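Local coordinates for CaaX farnesyltransferase beta subunit Ram1 (Aspergillus fumigatus, PDB 4LNG), which probably catalyses, with its alpha subunit, the zinc-dependent transfer of farnesyl from farnesyl diphosphate to a cysteine near the C-terminus of target proteins, binding the peptide itself, at residues 154-159 / 206-211; 382-387 / 445-450. All blocks are in the same frame, centred on the assembly; numbering follows the deposited sequence. Where two conformers were deposited one is given.

Interaction 1: 154-159 / 206-211; sequences MVYWAL and AVLSIA. With JAN (6-[(S)-amino(4-chlorophenyl)(1-methyl-1H-imidazol-5-yl)methyl]-4-(3-chlorophenyl)-1-methylquinolin-2(1H)-one), chain F.
The hydroxyl oxygen of S209, buried between two neighbouring helices of the alpha-alpha toroid, lies 3.3 Å from CA of Y156. It is satisfied within its own helix by the carbonyl of A205, while Y156 N, 3.5 Å from S209 OG, is badly angled for a bond; OG meets helix 151-164 by van der Waals contact. With chi1 at -71° OG stands beside its backbone N, near the A205 carbonyl. V155 CG1 comes to 3.7 Å from S209 OG, and L159 CD1 lies 3.9 Å from S209 CB. A small serine suits the closest pairing of the backbones, where the CA atoms of Y156 and S209 are 5.2 Å apart and the two segments run in broadly the same direction, their axes 38° apart. The L208 side chain crosses the Y156 ring at a slant, its CD1 3.5 Å from Y156 CE1 and its CB 3.7 Å from Y156 CD1. Tyrosine fits because its ring offers carbon to L208 while its OH bonds to the carbonyl of V499. W157 points away from 206-211 and lines the inhibitor pocket, the indole CH2 lying 3.5 Å from C23 of the 3-chlorophenyl ring of JAN.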
loop_
_atom_site.group_PDB
_atom_site.type_symbol
_atom_site.label_atom_id
_atom_site.label_comp_id
_atom_site.label_asym_id
_atom_site.label_seq_id
_atom_site.Cartn_x
_atom_site.Cartn_y
_atom_site.Cartn_z
ATOM N N MET B 154 -1.843 -4.427 -16.240
ATOM C CA MET B 154 -1.511 -3.509 -17.326
ATOM C C MET B 154 -2.754 -3.062 -18.088
ATOM O O MET B 154 -2.842 -1.915 -18.529
ATOM C CB MET B 154 -0.498 -4.145 -18.275
ATOM C CG MET B 154 0.763 -4.621 -17.573
ATOM S SD MET B 154 1.869 -5.520 -18.671
ATOM C CE MET B 154 2.313 -4.223 -19.812
ATOM N N VAL B 155 -3.716 -3.968 -18.232
ATOM C CA VAL B 155 -4.982 -3.628 -18.864
ATOM C C VAL B 155 -5.764 -2.643 -18.000
ATOM O O VAL B 155 -6.306 -1.656 -18.500
ATOM C CB VAL B 155 -5.834 -4.884 -19.124
ATOM C CG1 VAL B 155 -7.218 -4.499 -19.625
ATOM C CG2 VAL B 155 -5.135 -5.788 -20.130
ATOM N N TYR B 156 -5.804 -2.905 -16.700
ATOM C CA TYR B 156 -6.532 -2.047 -15.774
ATOM C C TYR B 156 -5.970 -0.622 -15.708
ATOM O O TYR B 156 -6.722 0.347 -15.807
ATOM C CB TYR B 156 -6.566 -2.657 -14.368
ATOM C CG TYR B 156 -6.950 -1.635 -13.326
ATOM C CD1 TYR B 156 -8.262 -1.186 -13.217
ATOM C CD2 TYR B 156 -5.993 -1.086 -12.480
ATOM C CE1 TYR B 156 -8.612 -0.224 -12.281
ATOM C CE2 TYR B 156 -6.330 -0.135 -11.542
ATOM C CZ TYR B 156 -7.640 0.292 -11.443
ATOM O OH TYR B 156 -7.966 1.242 -10.504
ATOM N N TRP B 157 -4.657 -0.502 -15.531
ATOM C CA TRP B 157 -4.007 0.802 -15.405
ATOM C C TRP B 157 -4.285 1.684 -16.624
ATOM O O TRP B 157 -4.573 2.877 -16.490
ATOM C CB TRP B 157 -2.495 0.641 -15.212
ATOM C CG TRP B 157 -2.105 -0.044 -13.929
ATOM C CD1 TRP B 157 -2.738 0.043 -12.723
ATOM C CD2 TRP B 157 -0.997 -0.935 -13.738
ATOM N NE1 TRP B 157 -2.085 -0.735 -11.788
ATOM C CE2 TRP B 157 -1.016 -1.345 -12.390
ATOM C CE3 TRP B 157 0.012 -1.419 -14.577
ATOM C CZ2 TRP B 157 -0.065 -2.220 -11.861
ATOM C CZ3 TRP B 157 0.954 -2.289 -14.051
ATOM C CH2 TRP B 157 0.910 -2.677 -12.706
ATOM N N ALA B 158 -4.211 1.090 -17.811
ATOM C CA ALA B 158 -4.473 1.827 -19.045
ATOM C C ALA B 158 -5.934 2.254 -19.178
ATOM O O ALA B 158 -6.219 3.406 -19.511
ATOM C CB ALA B 158 -4.041 1.015 -20.252
ATOM N N LEU B 159 -6.858 1.331 -18.926
ATOM C CA LEU B 159 -8.284 1.641 -19.017
ATOM C C LEU B 159 -8.687 2.685 -17.980
ATOM O O LEU B 159 -9.491 3.573 -18.263
ATOM C CB LEU B 159 -9.133 0.380 -18.839
ATOM C CG LEU B 159 -9.101 -0.648 -19.971
ATOM C CD1 LEU B 159 -9.904 -1.880 -19.592
ATOM C CD2 LEU B 159 -9.618 -0.043 -21.271
ATOM N N ALA B 206 -8.913 -7.643 -13.363
ATOM C CA ALA B 206 -9.810 -8.120 -14.406
ATOM C C ALA B 206 -11.245 -7.674 -14.154
ATOM O O ALA B 206 -11.940 -7.247 -15.074
ATOM C CB ALA B 206 -9.733 -9.629 -14.514
ATOM N N VAL B 207 -11.680 -7.766 -12.901
ATOM C CA VAL B 207 -13.030 -7.348 -12.530
ATOM C C VAL B 207 -13.251 -5.847 -12.746
ATOM O O VAL B 207 -14.279 -5.437 -13.285
ATOM C CB VAL B 207 -13.368 -7.738 -11.070
ATOM C CG1 VAL B 207 -14.637 -7.039 -10.603
ATOM C CG2 VAL B 207 -13.513 -9.256 -10.947
ATOM N N LEU B 208 -12.280 -5.034 -12.340
ATOM C CA LEU B 208 -12.375 -3.587 -12.524
ATOM C C LEU B 208 -12.351 -3.212 -14.005
ATOM O O LEU B 208 -13.058 -2.300 -14.433
ATOM C CB LEU B 208 -11.245 -2.861 -11.791
ATOM C CG LEU B 208 -11.204 -2.938 -10.263
ATOM C CD1 LEU B 208 -10.196 -1.939 -9.731
ATOM C CD2 LEU B 208 -12.566 -2.686 -9.655
ATOM N N SER B 209 -11.526 -3.911 -14.778
ATOM C CA SER B 209 -11.466 -3.701 -16.222
ATOM C C SER B 209 -12.800 -4.038 -16.873
ATOM O O SER B 209 -13.277 -3.318 -17.748
ATOM C CB SER B 209 -10.362 -4.557 -16.844
ATOM O OG SER B 209 -9.077 -4.074 -16.484
ATOM N N ILE B 210 -13.385 -5.149 -16.444
ATOM C CA ILE B 210 -14.680 -5.586 -16.940
ATOM C C ILE B 210 -15.757 -4.572 -16.566
ATOM O O ILE B 210 -16.639 -4.266 -17.367
ATOM C CB ILE B 210 -15.019 -7.000 -16.404
ATOM C CG1 ILE B 210 -14.224 -8.049 -17.188
ATOM C CG2 ILE B 210 -16.513 -7.281 -16.489
ATOM C CD1 ILE B 210 -14.097 -9.385 -16.492
ATOM N N ALA B 211 -15.660 -4.039 -15.351
ATOM C CA ALA B 211 -16.580 -3.008 -14.883
ATOM C C ALA B 211 -16.514 -1.753 -15.753
ATOM O O ALA B 211 -17.545 -1.181 -16.111
ATOM C CB ALA B 211 -16.291 -2.660 -13.425
HETATM C C1 JAN F . 6.845 0.179 -4.071
HETATM N N1 JAN F . 6.404 0.814 -5.396
HETATM C C2 JAN F . 6.134 2.086 -5.354
HETATM N N2 JAN F . 5.980 2.503 -6.532
HETATM C C3 JAN F . 6.019 1.541 -7.569
HETATM C C4 JAN F . 6.532 0.401 -6.760
HETATM C C5 JAN F . 6.788 -1.164 -7.269
HETATM C C6 JAN F . 5.773 -1.998 -6.415
HETATM C C7 JAN F . 4.482 -1.600 -6.387
HETATM C C8 JAN F . 3.395 -2.350 -5.898
HETATM C C9 JAN F . 4.116 -3.688 -5.655
HETATM CL CL1 JAN F . 2.639 -4.836 -5.142
HETATM C C10 JAN F . 5.254 -4.105 -5.666
HETATM C C11 JAN F . 6.247 -3.150 -6.096
HETATM N N3 JAN F . 8.058 -1.440 -6.680
HETATM C C12 JAN F . 6.597 -1.004 -8.784
HETATM C C13 JAN F . 5.737 -1.740 -9.302
HETATM C C14 JAN F . 5.785 -1.787 -10.680
HETATM C C15 JAN F . 7.682 -0.321 -9.298
HETATM C C16 JAN F . 7.638 -0.186 -10.901
HETATM C C17 JAN F . 6.399 -0.994 -11.380
HETATM N N4 JAN F . 6.520 -0.932 -12.843
HETATM C C18 JAN F . 7.518 0.050 -13.555
HETATM C C19 JAN F . 5.468 -1.450 -13.529
HETATM O O1 JAN F . 5.493 -1.292 -14.775
HETATM C C20 JAN F . 4.639 -2.215 -12.727
HETATM C C21 JAN F . 4.768 -2.539 -11.420
HETATM C C22 JAN F . 3.782 -3.357 -10.708
HETATM C C23 JAN F . 2.808 -2.709 -9.820
HETATM C C24 JAN F . 1.986 -3.703 -9.298
HETATM CL CL2 JAN F . 0.763 -3.055 -8.172
HETATM C C25 JAN F . 2.031 -5.197 -9.371
HETATM C C26 JAN F . 2.919 -5.589 -10.445
HETATM C C27 JAN F . 3.737 -4.699 -10.927
#

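Interaction 2: 382-387 / 445-450; sequences ALDGTQ and QYYHYC
With CG of Q387 beside its backbone N (chi1 -52°) and the chain bent at chi2 (-69°), the amide folds back to its own turn while the aliphatic part packs on the strand. CG of Q387 lies 3.9 Å from CD2 of Y449, crossing that side chain at about a right angle, and NE2 of Q387 donates to O of G385 at 3.1 Å from above the carbonyl plane. Glutamine suits the place by joining a flexible apolar stem to a donor. The direct bond between the segments is from the backbone: Q387 N gives its hydrogen to C450 O, 2.9 Å away and nearly straight at 167°, in the carbonyl plane. A water bridges the segments, donating to G385 O and accepting from C450 N at 3.0 Å. T386 OG1 bonds to E329 and also lies close to the side chain of C450, which has two conformers. D384 uses its carboxylate to hold S396 and the backbone N of V397. The OH of Y449 bonds to D470. G385, with positive phi, ends helix 375-384, as glycine often does, and the exit packs against strand 446-450, paired antiparallel with 467-471 in this alpha-alpha toroid.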
loop_
_atom_site.group_PDB
_atom_site.type_symbol
_atom_site.label_atom_id
_atom_site.label_comp_id
_atom_site.label_asym_id
_atom_site.label_seq_id
_atom_site.Cartn_x
_atom_site.Cartn_y
_atom_site.Cartn_z
ATOM N N ALA B 382 -15.044 9.153 8.015
ATOM C CA ALA B 382 -15.088 8.552 9.347
ATOM C C ALA B 382 -15.280 9.628 10.410
ATOM O O ALA B 382 -15.906 9.389 11.443
ATOM C CB ALA B 382 -13.823 7.750 9.618
ATOM N N LEU B 383 -14.746 10.818 10.140
ATOM C CA LEU B 383 -14.872 11.953 11.048
ATOM C C LEU B 383 -16.182 12.719 10.848
ATOM O O LEU B 383 -16.801 13.164 11.820
ATOM C CB LEU B 383 -13.683 12.905 10.881
ATOM C CG LEU B 383 -12.301 12.354 11.239
ATOM C CD1 LEU B 383 -11.213 13.364 10.898
ATOM C CD2 LEU B 383 -12.248 11.984 12.712
ATOM N N ASP B 384 -16.599 12.875 9.595
ATOM C CA ASP B 384 -17.813 13.635 9.275
ATOM C C ASP B 384 -19.093 12.854 9.541
ATOM O O ASP B 384 -20.094 13.413 9.990
ATOM C CB ASP B 384 -17.813 14.066 7.807
ATOM C CG ASP B 384 -16.796 15.145 7.513
ATOM O OD1 ASP B 384 -16.354 15.822 8.465
ATOM O OD2 ASP B 384 -16.448 15.318 6.324
ATOM N N GLY B 385 -19.066 11.562 9.237
ATOM C CA GLY B 385 -20.259 10.745 9.322
ATOM C C GLY B 385 -21.036 10.774 8.021
ATOM O O GLY B 385 -20.724 11.545 7.108
ATOM N N THR B 386 -22.052 9.924 7.939
ATOM C CA THR B 386 -22.869 9.795 6.738
ATOM C C THR B 386 -23.696 11.053 6.468
ATOM O O THR B 386 -24.369 11.567 7.361
ATOM C CB THR B 386 -23.790 8.563 6.844
ATOM O OG1 THR B 386 -23.029 7.379 6.572
ATOM C CG2 THR B 386 -24.937 8.652 5.859
ATOM N N GLN B 387 -23.631 11.547 5.234
ATOM C CA GLN B 387 -24.376 12.738 4.836
ATOM C C GLN B 387 -25.797 12.384 4.403
ATOM O O GLN B 387 -25.993 11.545 3.525
ATOM C CB GLN B 387 -23.657 13.466 3.697
ATOM C CG GLN B 387 -22.187 13.764 3.961
ATOM C CD GLN B 387 -21.979 14.804 5.046
ATOM O OE1 GLN B 387 -22.429 15.944 4.926
ATOM N NE2 GLN B 387 -21.290 14.414 6.115
ATOM N N GLN B 445 -9.995 17.034 -7.011
ATOM C CA GLN B 445 -10.949 17.826 -7.780
ATOM C C GLN B 445 -12.398 17.558 -7.380
ATOM O O GLN B 445 -13.319 18.148 -7.946
ATOM C CB GLN B 445 -10.764 17.572 -9.277
ATOM C CG GLN B 445 -9.387 17.936 -9.804
ATOM C CD GLN B 445 -9.162 17.477 -11.236
ATOM O OE1 GLN B 445 -9.854 16.591 -11.734
ATOM N NE2 GLN B 445 -8.186 18.083 -11.905
ATOM N N TYR B 446 -12.603 16.674 -6.404
ATOM C CA TYR B 446 -13.957 16.327 -5.976
ATOM C C TYR B 446 -14.145 16.228 -4.468
ATOM O O TYR B 446 -13.224 15.879 -3.732
ATOM C CB TYR B 446 -14.404 15.000 -6.614
ATOM C CG TYR B 446 -14.522 15.092 -8.110
ATOM C CD1 TYR B 446 -15.689 15.556 -8.704
ATOM C CD2 TYR B 446 -13.457 14.751 -8.930
ATOM C CE1 TYR B 446 -15.794 15.665 -10.080
ATOM C CE2 TYR B 446 -13.549 14.857 -10.302
ATOM C CZ TYR B 446 -14.718 15.315 -10.872
ATOM O OH TYR B 446 -14.808 15.420 -12.240
ATOM N N TYR B 447 -15.351 16.542 -4.010
ATOM C CA TYR B 447 -15.743 16.215 -2.649
ATOM C C TYR B 447 -16.370 14.827 -2.691
ATOM O O TYR B 447 -17.434 14.638 -3.281
ATOM C CB TYR B 447 -16.741 17.241 -2.103
ATOM C CG TYR B 447 -17.256 16.932 -0.710
ATOM C CD1 TYR B 447 -16.496 16.194 0.191
ATOM C CD2 TYR B 447 -18.510 17.371 -0.303
ATOM C CE1 TYR B 447 -16.969 15.905 1.458
ATOM C CE2 TYR B 447 -18.991 17.088 0.962
ATOM C CZ TYR B 447 -18.216 16.355 1.838
ATOM O OH TYR B 447 -18.692 16.071 3.098
ATOM N N HIS B 448 -15.695 13.859 -2.081
ATOM C CA HIS B 448 -16.189 12.488 -2.023
ATOM C C HIS B 448 -16.752 12.235 -0.632
ATOM O O HIS B 448 -16.069 12.464 0.365
ATOM C CB HIS B 448 -15.065 11.483 -2.291
ATOM C CG HIS B 448 -14.564 11.488 -3.701
ATOM N ND1 HIS B 448 -15.317 11.028 -4.760
ATOM C CD2 HIS B 448 -13.378 11.878 -4.226
ATOM C CE1 HIS B 448 -14.621 11.148 -5.877
ATOM N NE2 HIS B 448 -13.439 11.659 -5.579
ATOM N N TYR B 449 -17.987 11.755 -0.565
ATOM C CA TYR B 449 -18.645 11.539 0.717
ATOM C C TYR B 449 -19.631 10.384 0.634
ATOM O O TYR B 449 -20.132 10.067 -0.442
ATOM C CB TYR B 449 -19.363 12.816 1.169
ATOM C CG TYR B 449 -20.334 13.374 0.152
ATOM C CD1 TYR B 449 -19.902 14.230 -0.852
ATOM C CD2 TYR B 449 -21.684 13.053 0.202
ATOM C CE1 TYR B 449 -20.788 14.746 -1.782
ATOM C CE2 TYR B 449 -22.576 13.562 -0.725
ATOM C CZ TYR B 449 -22.121 14.407 -1.714
ATOM O OH TYR B 449 -23.003 14.919 -2.639
ATOM N N CYS B 450 -19.895 9.741 1.769
ATOM C CA CYS B 450 -20.857 8.645 1.809
ATOM C C CYS B 450 -22.218 9.139 2.291
ATOM O O CYS B 450 -22.306 10.070 3.090
ATOM C CB CYS B 450 -20.346 7.484 2.674
ATOM S SG CYS B 450 -20.124 7.860 4.426
HETATM O O HOH W 1 -17.307 13.231 4.429
HETATM O O HOH W 2 -19.245 11.173 4.299
#

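Overall arrangement
The two interactions lie in one alpha-alpha toroid domain, their centres 26 Å apart and their nearest atoms about 13 Å, so they do not touch. Along the chain, interaction 1 closes before interaction 2 opens. Interaction 1 pairs helices 151-164 and 200-213 in the buried interior, with the side chain of Y156 about 11 Å from that of the zinc ligand C367. In interaction 2, nearer the surface, the end of helix 375-384 meets strand 446-450. Helix 431-444 links the regions: its Y436 packs on Y156 and W157, it carries the zinc ligand H433, and strand 446-450 follows it closely. Interaction 1 thus probably belongs to the wall of the active-site region, whereas interaction 2 joins outer parts of the toroid away from it.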